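Side-chain contact in mandelate racemase / muconate lactonizing enzyme, C-terminal domain protein (Pseudovibrio sp. JE062, PDB 4JHM), which belongs to the enolase superfamily, pairing a mandelate racemase/muconate lactonizing enzyme N-terminal domain with a TIM-barrel-like C-terminal domain: residues Lys174-Ala177 with Leu178-Val182. Sequence-based numbering, arbitrary orientation.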
loop_
_atom_site.group_PDB
_atom_site.type_symbol
_atom_site.label_atom_id
_atom_site.label_comp_id
_atom_site.label_asym_id
_atom_site.label_seq_id
_atom_site.Cartn_x
_atom_site.Cartn_y
_atom_site.Cartn_z
ATOM N N LYS A 174 35.707 -8.695 13.642
ATOM C CA LYS A 174 36.763 -7.807 14.134
ATOM C C LYS A 174 36.187 -6.469 14.606
ATOM O O LYS A 174 36.613 -5.920 15.624
ATOM C CB LYS A 174 37.820 -7.588 13.052
ATOM C CG LYS A 174 38.563 -8.861 12.667
ATOM C CD LYS A 174 39.409 -8.681 11.417
ATOM C CE LYS A 174 40.670 -7.882 11.704
ATOM N NZ LYS A 174 41.501 -7.701 10.481
ATOM N N ASP A 175 35.206 -5.955 13.875
ATOM C CA ASP A 175 34.546 -4.710 14.253
ATOM C C ASP A 175 33.852 -4.814 15.608
ATOM O O ASP A 175 33.722 -3.823 16.322
ATOM C CB ASP A 175 33.530 -4.311 13.192
ATOM C CG ASP A 175 34.181 -3.902 11.888
ATOM O OD1 ASP A 175 35.421 -3.772 11.849
ATOM O OD2 ASP A 175 33.451 -3.705 10.899
ATOM N N VAL A 176 33.400 -6.013 15.964
ATOM C CA VAL A 176 32.724 -6.211 17.242
ATOM C C VAL A 176 33.721 -6.162 18.399
ATOM O O VAL A 176 33.406 -5.655 19.475
ATOM C CB VAL A 176 31.949 -7.546 17.278
ATOM C CG1 VAL A 176 31.647 -7.956 18.712
ATOM C CG2 VAL A 176 30.660 -7.434 16.475
ATOM N N ALA A 177 34.919 -6.697 18.177
ATOM C CA ALA A 177 35.966 -6.656 19.195
ATOM C C ALA A 177 36.411 -5.215 19.404
ATOM O O ALA A 177 36.753 -4.810 20.513
ATOM C CB ALA A 177 37.144 -7.525 18.785
ATOM N N LEU A 178 36.405 -4.443 18.323
ATOM C CA LEU A 178 36.744 -3.032 18.385
ATOM C C LEU A 178 35.642 -2.274 19.106
ATOM O O LEU A 178 35.841 -1.723 20.185
ATOM C CB LEU A 178 36.907 -2.477 16.972
ATOM C CG LEU A 178 36.932 -0.954 16.858
ATOM C CD1 LEU A 178 38.257 -0.404 17.361
ATOM C CD2 LEU A 178 36.693 -0.529 15.419
ATOM N N VAL A 179 34.467 -2.268 18.495
ATOM C CA VAL A 179 33.327 -1.516 18.998
ATOM C C VAL A 179 33.071 -1.702 20.497
ATOM O O VAL A 179 32.792 -0.736 21.198
ATOM C CB VAL A 179 32.063 -1.870 18.188
ATOM C CG1 VAL A 179 30.823 -1.787 19.053
ATOM C CG2 VAL A 179 31.942 -0.950 16.981
ATOM N N GLU A 180 33.169 -2.934 20.989
ATOM C CA GLU A 180 32.854 -3.229 22.388
ATOM C C GLU A 180 33.951 -2.753 23.348
ATOM O O GLU A 180 33.661 -2.254 24.441
ATOM C CB GLU A 180 32.596 -4.728 22.569
ATOM C CG GLU A 180 31.334 -5.210 21.870
ATOM C CD GLU A 180 30.963 -6.641 22.217
ATOM O OE1 GLU A 180 31.864 -7.500 22.259
ATOM O OE2 GLU A 180 29.762 -6.907 22.436
ATOM N N ALA A 181 35.204 -2.907 22.932
ATOM C CA ALA A 181 36.344 -2.465 23.731
ATOM C C ALA A 181 36.359 -0.946 23.888
ATOM O O ALA A 181 36.788 -0.428 24.920
ATOM C CB ALA A 181 37.642 -2.940 23.098
ATOM N N VAL A 182 35.897 -0.240 22.859
ATOM C CA VAL A 182 35.822 1.217 22.899
ATOM C C VAL A 182 34.717 1.689 23.834
ATOM O O VAL A 182 34.893 2.656 24.570
ATOM C CB VAL A 182 35.570 1.810 21.498
ATOM C CG1 VAL A 182 35.018 3.224 21.608
ATOM C CG2 VAL A 182 36.848 1.800 20.672
#
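Val176 and Glu180, one turn apart on helix 172-186, run side by side in the same direction, and theirs is the main side-chain meeting here. The valine offers CG1, which lies 3.6 Å from OE1 of Glu180 and also close to its CD, so a methyl group rests alongside the carboxylate and no polar bond links the two side chains. Glu180 gets there by setting CG beside its own backbone N (chi1 -67°) and continuing extended, a path that carries its carboxylate up beside Val176 CG1. The carbonyl of Val176 also accepts the backbone N-H of Glu180, at 3.1 Å from Glu180 N to Val176 O.

On the neighbouring side of the helix, CB and CG2 of Val179 lie near the carbonyl oxygen of Asp175. The same oxygen receives the N-H of Val179, 2.8 Å from Val179 N to Asp175 O. Leu178 N also donates to Lys174 O, whereas the bond from Ala181 N to Ala177 O is weak.

This helix links strands 163-167 and 192-196 in a beta-alpha-beta unit of the barrel domain. Val176 and Val179 pack on Met209 of helix 203-215, and Leu178 touches Tyr149 of helix 149-159. At the polar ends, Lys174 forms a salt bridge with Asp28, and the buried Asp175 hydrogen-bonds Tyr201.

Chemically, then, backbone hydrogen bonds carry the turn, while Val176 and Glu180 meet by van der Waals contact; the polar partners of Lys174 and Asp175, Asp28 by a salt bridge and Tyr201 by a hydrogen bond, lie elsewhere in the chain, tying the helix to its surroundings.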